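Local coordinates for 5-cytosine DNA methyltransferase (Entamoeba histolytica, PDB 3QV2), which probably transfers methyl groups from S-adenosyl-L-methionine to C5 of cytosine in tRNA and DNA, as a DNMT2-type methyltransferase, at residues 275-278 and 279-283; 128-131 and 132-136. One frame throughout, in Å; residues are numbered along the deposited sequence.

Contact 1 (275-278 and 279-283). With SO4 (sulfate ion), chain E.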
ATOM      1  N   THR A 275       9.603   2.755 -14.505  1.00 19.98           N
ATOM      2  CA  THR A 275       8.658   3.841 -14.738  1.00 23.92           C
ATOM      3  C   THR A 275       7.512   3.771 -13.737  1.00 23.57           C
ATOM      4  O   THR A 275       7.281   2.726 -13.131  1.00 22.77           O
ATOM      5  CB  THR A 275       8.076   3.783 -16.160  1.00 25.52           C
ATOM      6  OG1 THR A 275       7.157   2.687 -16.256  1.00 24.66           O
ATOM      7  CG2 THR A 275       9.185   3.614 -17.185  1.00 23.56           C
ATOM      8  N   PRO A 276       6.790   4.887 -13.557  1.00 24.35           N
ATOM      9  CA  PRO A 276       5.626   4.887 -12.666  1.00 24.46           C
ATOM     10  C   PRO A 276       4.644   3.780 -13.045  1.00 29.55           C
ATOM     11  O   PRO A 276       4.108   3.094 -12.174  1.00 31.50           O
ATOM     12  CB  PRO A 276       4.996   6.257 -12.921  1.00 22.80           C
ATOM     13  CG  PRO A 276       6.130   7.115 -13.362  1.00 25.12           C
ATOM     14  CD  PRO A 276       7.047   6.216 -14.140  1.00 24.06           C
ATOM     15  N   ASN A 277       4.424   3.615 -14.345  1.00 29.77           N
ATOM     16  CA  ASN A 277       3.489   2.620 -14.851  1.00 30.53           C
ATOM     17  C   ASN A 277       3.923   1.199 -14.505  1.00 29.62           C
ATOM     18  O   ASN A 277       3.089   0.323 -14.272  1.00 29.65           O
ATOM     19  CB  ASN A 277       3.319   2.776 -16.364  1.00 31.86           C
ATOM     20  CG  ASN A 277       2.154   1.972 -16.908  1.00 31.31           C
ATOM     21  OD1 ASN A 277       2.343   0.950 -17.566  1.00 31.30           O
ATOM     22  ND2 ASN A 277       0.939   2.433 -16.632  1.00 30.09           N
ATOM     23  N   GLU A 278       5.233   0.977 -14.468  1.00 28.46           N
ATOM     24  CA  GLU A 278       5.779  -0.334 -14.131  1.00 24.73           C
ATOM     25  C   GLU A 278       5.573  -0.671 -12.655  1.00 22.66           C
ATOM     26  O   GLU A 278       5.217  -1.799 -12.313  1.00 23.18           O
ATOM     27  CB  GLU A 278       7.261  -0.414 -14.504  1.00 23.17           C
ATOM     28  CG  GLU A 278       7.510  -0.438 -16.006  1.00 21.02           C
ATOM     29  CD  GLU A 278       8.986  -0.438 -16.359  1.00 20.16           C
ATOM     30  OE1 GLU A 278       9.780   0.159 -15.604  1.00 20.22           O
ATOM     31  OE2 GLU A 278       9.348  -1.037 -17.391  1.00 19.49           O
ATOM     32  N   ILE A 279       5.798   0.310 -11.787  1.00 21.31           N
ATOM     33  CA  ILE A 279       5.547   0.132 -10.363  1.00 19.72           C
ATOM     34  C   ILE A 279       4.066  -0.140 -10.139  1.00 18.85           C
ATOM     35  O   ILE A 279       3.692  -1.004  -9.345  1.00 16.32           O
ATOM     36  CB  ILE A 279       5.947   1.379  -9.559  1.00 19.09           C
ATOM     37  CG1 ILE A 279       7.420   1.723  -9.799  1.00 18.99           C
ATOM     38  CG2 ILE A 279       5.669   1.171  -8.077  1.00 20.74           C
ATOM     39  CD1 ILE A 279       7.891   2.946  -9.038  1.00 16.76           C
ATOM     40  N   LYS A 280       3.230   0.608 -10.853  1.00 16.73           N
ATOM     41  CA  LYS A 280       1.783   0.457 -10.768  1.00 19.86           C
ATOM     42  C   LYS A 280       1.362  -0.980 -11.066  1.00 20.65           C
ATOM     43  O   LYS A 280       0.491  -1.531 -10.396  1.00 21.48           O
ATOM     44  CB  LYS A 280       1.096   1.431 -11.731  1.00 21.29           C
ATOM     45  CG  LYS A 280      -0.420   1.460 -11.633  1.00 22.48           C
ATOM     46  CD  LYS A 280      -1.060   0.438 -12.556  1.00 24.80           C
ATOM     47  CE  LYS A 280      -0.678   0.692 -14.004  1.00 23.44           C
ATOM     48  NZ  LYS A 280      -1.461  -0.167 -14.931  1.00 23.25           N
ATOM     49  N   LYS A 281       1.991  -1.583 -12.070  1.00 23.22           N
ATOM     50  CA  LYS A 281       1.707  -2.969 -12.426  1.00 23.55           C
ATOM     51  C   LYS A 281       2.245  -3.944 -11.381  1.00 23.93           C
ATOM     52  O   LYS A 281       1.606  -4.949 -11.070  1.00 23.20           O
ATOM     53  CB  LYS A 281       2.269  -3.300 -13.812  1.00 27.34           C
ATOM     54  CG  LYS A 281       1.447  -2.733 -14.961  1.00 32.32           C
ATOM     55  CD  LYS A 281       2.049  -3.080 -16.312  1.00 33.44           C
ATOM     56  CE  LYS A 281       3.333  -2.310 -16.562  1.00 36.21           C
ATOM     57  NZ  LYS A 281       3.885  -2.577 -17.920  1.00 37.75           N
ATOM     58  N   ILE A 282       3.418  -3.642 -10.837  1.00 25.20           N
ATOM     59  CA  ILE A 282       4.020  -4.495  -9.817  1.00 22.93           C
ATOM     60  C   ILE A 282       3.184  -4.503  -8.537  1.00 23.67           C
ATOM     61  O   ILE A 282       3.100  -5.521  -7.849  1.00 23.79           O
ATOM     62  CB  ILE A 282       5.462  -4.059  -9.491  1.00 20.39           C
ATOM     63  CG1 ILE A 282       6.362  -4.232 -10.720  1.00 20.00           C
ATOM     64  CG2 ILE A 282       6.006  -4.859  -8.323  1.00 19.43           C
ATOM     65  CD1 ILE A 282       7.809  -3.846 -10.477  1.00 16.27           C
ATOM     66  N   HIS A 283       2.562  -3.369  -8.228  1.00 23.06           N
ATOM     67  CA  HIS A 283       1.717  -3.261  -7.042  1.00 21.91           C
ATOM     68  C   HIS A 283       0.333  -3.864  -7.272  1.00 23.28           C
ATOM     69  O   HIS A 283      -0.484  -3.929  -6.355  1.00 22.31           O
ATOM     70  CB  HIS A 283       1.604  -1.806  -6.581  1.00 20.53           C
ATOM     71  CG  HIS A 283       2.838  -1.291  -5.908  1.00 21.82           C
ATOM     72  ND1 HIS A 283       2.846  -0.138  -5.147  1.00 24.15           N
ATOM     73  CD2 HIS A 283       4.104  -1.766  -5.878  1.00 22.72           C
ATOM     74  CE1 HIS A 283       4.062   0.070  -4.681  1.00 24.62           C
ATOM     75  NE2 HIS A 283       4.848  -0.903  -5.110  1.00 24.56           N
TER
HETATM   76  S   SO4 E 326       0.871  -1.886 -20.526  1.00107.09           S
HETATM   77  O1  SO4 E 326       1.877  -0.850 -20.321  1.00106.88           O
HETATM   78  O2  SO4 E 326       1.334  -3.124 -19.884  1.00107.08           O
HETATM   79  O3  SO4 E 326      -0.399  -1.438 -19.951  1.00106.62           O
HETATM   80  O4  SO4 E 326       0.629  -2.134 -21.948  1.00107.46           O

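Contact 2 (128-131 and 132-136)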
ATOM      1  N   ILE A 128      -6.803  -3.009   8.221  1.00 13.92           N
ATOM      2  CA  ILE A 128      -5.754  -2.020   8.423  1.00 14.26           C
ATOM      3  C   ILE A 128      -4.454  -2.468   7.771  1.00 16.86           C
ATOM      4  O   ILE A 128      -4.084  -3.639   7.841  1.00 19.07           O
ATOM      5  CB  ILE A 128      -5.496  -1.766   9.919  1.00 12.23           C
ATOM      6  CG1 ILE A 128      -6.818  -1.583  10.664  1.00 10.73           C
ATOM      7  CG2 ILE A 128      -4.596  -0.552  10.105  1.00 12.60           C
ATOM      8  CD1 ILE A 128      -6.656  -1.380  12.156  1.00 10.68           C
ATOM      9  N   GLU A 129      -3.765  -1.530   7.131  1.00 18.29           N
ATOM     10  CA  GLU A 129      -2.479  -1.820   6.512  1.00 15.34           C
ATOM     11  C   GLU A 129      -1.445  -0.800   6.973  1.00 14.94           C
ATOM     12  O   GLU A 129      -1.728   0.396   7.038  1.00 15.56           O
ATOM     13  CB  GLU A 129      -2.604  -1.817   4.985  1.00 14.19           C
ATOM     14  CG  GLU A 129      -1.357  -2.283   4.243  1.00 16.95           C
ATOM     15  CD  GLU A 129      -0.312  -1.194   4.096  1.00 21.66           C
ATOM     16  OE1 GLU A 129      -0.644  -0.012   4.328  1.00 24.40           O
ATOM     17  OE2 GLU A 129       0.841  -1.518   3.745  1.00 26.75           O
ATOM     18  N   ASN A 130      -0.250  -1.279   7.298  1.00 18.06           N
ATOM     19  CA  ASN A 130       0.818  -0.403   7.767  1.00 17.04           C
ATOM     20  C   ASN A 130       2.176  -1.092   7.704  1.00 12.69           C
ATOM     21  O   ASN A 130       2.301  -2.184   7.148  1.00 11.30           O
ATOM     22  CB  ASN A 130       0.533   0.069   9.195  1.00 15.29           C
ATOM     23  CG  ASN A 130       0.957   1.507   9.432  1.00 19.42           C
ATOM     24  OD1 ASN A 130       2.106   1.782   9.777  1.00 17.91           O
ATOM     25  ND2 ASN A 130       0.024   2.433   9.247  1.00 22.70           N
ATOM     26  N   VAL A 131       3.190  -0.447   8.271  1.00 14.54           N
ATOM     27  CA  VAL A 131       4.527  -1.028   8.335  1.00 14.20           C
ATOM     28  C   VAL A 131       4.643  -1.969   9.532  1.00 16.81           C
ATOM     29  O   VAL A 131       3.910  -1.822  10.511  1.00 17.67           O
ATOM     30  CB  VAL A 131       5.613   0.065   8.420  1.00 15.24           C
ATOM     31  CG1 VAL A 131       5.658   0.863   7.127  1.00 16.57           C
ATOM     32  CG2 VAL A 131       5.354   0.980   9.604  1.00 16.44           C
ATOM     33  N   PRO A 132       5.559  -2.947   9.449  1.00 12.33           N
ATOM     34  CA  PRO A 132       5.746  -3.964  10.489  1.00 10.88           C
ATOM     35  C   PRO A 132       5.792  -3.394  11.908  1.00 14.34           C
ATOM     36  O   PRO A 132       5.138  -3.936  12.800  1.00 17.45           O
ATOM     37  CB  PRO A 132       7.098  -4.580  10.123  1.00 12.67           C
ATOM     38  CG  PRO A 132       7.152  -4.458   8.639  1.00 10.36           C
ATOM     39  CD  PRO A 132       6.469  -3.156   8.308  1.00 12.65           C
ATOM     40  N   LEU A 133       6.544  -2.316  12.109  1.00 14.82           N
ATOM     41  CA  LEU A 133       6.716  -1.743  13.444  1.00 16.09           C
ATOM     42  C   LEU A 133       5.416  -1.231  14.060  1.00 17.82           C
ATOM     43  O   LEU A 133       5.331  -1.040  15.272  1.00 18.99           O
ATOM     44  CB  LEU A 133       7.769  -0.630  13.427  1.00 14.41           C
ATOM     45  CG  LEU A 133       9.224  -1.102  13.358  1.00 17.43           C
ATOM     46  CD1 LEU A 133      10.175   0.081  13.255  1.00 16.66           C
ATOM     47  CD2 LEU A 133       9.551  -1.955  14.572  1.00 20.61           C
ATOM     48  N   PHE A 134       4.407  -1.008  13.224  1.00 15.37           N
ATOM     49  CA  PHE A 134       3.104  -0.569  13.712  1.00 15.48           C
ATOM     50  C   PHE A 134       2.546  -1.590  14.696  1.00 16.74           C
ATOM     51  O   PHE A 134       1.887  -1.235  15.672  1.00 16.36           O
ATOM     52  CB  PHE A 134       2.136  -0.380  12.544  1.00 14.64           C
ATOM     53  CG  PHE A 134       0.788   0.148  12.947  1.00 12.04           C
ATOM     54  CD1 PHE A 134       0.655   1.427  13.459  1.00 13.14           C
ATOM     55  CD2 PHE A 134      -0.348  -0.631  12.799  1.00 11.96           C
ATOM     56  CE1 PHE A 134      -0.584   1.918  13.825  1.00 11.50           C
ATOM     57  CE2 PHE A 134      -1.590  -0.146  13.163  1.00 11.54           C
ATOM     58  CZ  PHE A 134      -1.708   1.129  13.675  1.00 10.50           C
ATOM     59  N   LYS A 135       2.829  -2.861  14.431  1.00 16.61           N
ATOM     60  CA  LYS A 135       2.378  -3.954  15.284  1.00 17.60           C
ATOM     61  C   LYS A 135       2.841  -3.785  16.730  1.00 19.46           C
ATOM     62  O   LYS A 135       2.166  -4.223  17.661  1.00 20.84           O
ATOM     63  CB  LYS A 135       2.872  -5.292  14.727  1.00 18.80           C
ATOM     64  CG  LYS A 135       2.584  -6.492  15.616  1.00 21.92           C
ATOM     65  CD  LYS A 135       3.138  -7.770  15.007  1.00 28.02           C
ATOM     66  CE  LYS A 135       2.934  -8.955  15.934  1.00 33.30           C
ATOM     67  NZ  LYS A 135       1.494  -9.163  16.251  1.00 37.54           N
ATOM     68  N   GLU A 136       3.990  -3.143  16.914  1.00 24.56           N
ATOM     69  CA  GLU A 136       4.563  -2.969  18.247  1.00 27.67           C
ATOM     70  C   GLU A 136       4.336  -1.571  18.820  1.00 26.47           C
ATOM     71  O   GLU A 136       4.789  -1.270  19.925  1.00 28.96           O
ATOM     72  CB  GLU A 136       6.063  -3.279  18.231  1.00 29.87           C
ATOM     73  CG  GLU A 136       6.451  -4.533  18.997  1.00 36.75           C
ATOM     74  CD  GLU A 136       6.023  -5.804  18.293  1.00 41.96           C
ATOM     75  OE1 GLU A 136       6.305  -5.940  17.083  1.00 44.11           O
ATOM     76  OE2 GLU A 136       5.402  -6.667  18.947  1.00 44.23           O
TER

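Contact 1 (275-278 and 279-283)
I279 and K280 bond back to T275 and P276 in the opening turns of helix 276-282, which begins with a capping box; the sequence from R272 to E278 fits motif IX of C5-methyltransferases. T275, the N-cap, has chi1 at 72°, which puts OG1 3.1 Å from E278 N, its donor; the same hydroxyl is hydrogen-bonded to D201. E278 repays the bond: CG lies beside the backbone N, the chain beyond is extended, and OE1 accepts T275 N at 2.8 Å on the anti side, 35° out of the carboxylate plane. R272 also reaches OE1, while the backbone N of D201 meets OE2, so both oxygens are engaged. The two lysines part ways around N277. K280 folds at chi2 and chi3 to lie alongside N277, sending NZ to S286 O. K281 passes CG 3.5 Å from N277 O, and its bend at chi3 (-71°) keeps CE equally close to that oxygen. K281 NZ then forms a salt bridge with D201 and lies 3.3 Å from O2 of a sulfate, probably from the crystallisation liquor. On another flank, E278 O receives I282 N at 3.0 Å, and CG1 of I282 sits 3.1 Å from that same oxygen.

Contact 2 (128-131 and 132-136)
F134 lays its ring against the side-chain amide of N130 where strand 125-130 runs out into a beta-turn. E129, N130 and V131 spell the ENV signature, motif VI of C5-methyltransferases, and N130 touches C86, the predicted active-site cysteine. The turn closes through V131 O, which accepts F134 N at 2.9 Å with the donor above the carbonyl plane; K135 N to P132 O and E136 N to L133 O repeat this three-residue step. From the backbone, F134 CB starts in polar company, 3.1 Å from V131 O and 3.5 Å from N130 OD1. With CG anti to the backbone N (chi1 -177°), the ring swings back over the end of the strand. CG meets N130 CB at 3.8 Å. Farther out the two ring edges diverge: CD1 lies 4.0 Å from N130 OD1, whereas CD2 keeps to the CB side of the asparagine. Amide and ring planes are 28° apart, a stack that sets ND2 over one ring face. Beyond CD2, CE2 packs on I128 CG2 at 4.3 Å. Y89 meets the ring edge-to-face, and F140 and Y173 add further aromatic neighbours, so the phenyl group is buried. At the first corner of the turn, V131 CB and P132 CD are pressed tightly together. The asparagine is itself tied to the backbone: N130 OD1 accepts V131 N at 2.9 Å, the N-H coming in nearly at right angles to the C=O bond (92°).

In the fold
From the N terminus the chain reaches contact 2 first, as strand 125-130, flanked by strands 79-82 and 172-178 in the mixed sheet, turns toward helix 138-149. Contact 1 follows much later, at helix 276-282, which packs on helix 298-306. Each is local and closes only a turn; they come in series and neither nest nor cross. The centres of contacts 1 and 2 lie about 23 Å apart, on opposite sides of the chain's centre; their nearest atoms are about 9 Å apart. Bound S-adenosyl-L-homocysteine lies about 8 Å from the N130 side chain and 10 Å from that of K280. Contact 2 thus joins the sheet to the C86 region, and contact 1 joins the later helices to the loop around D201.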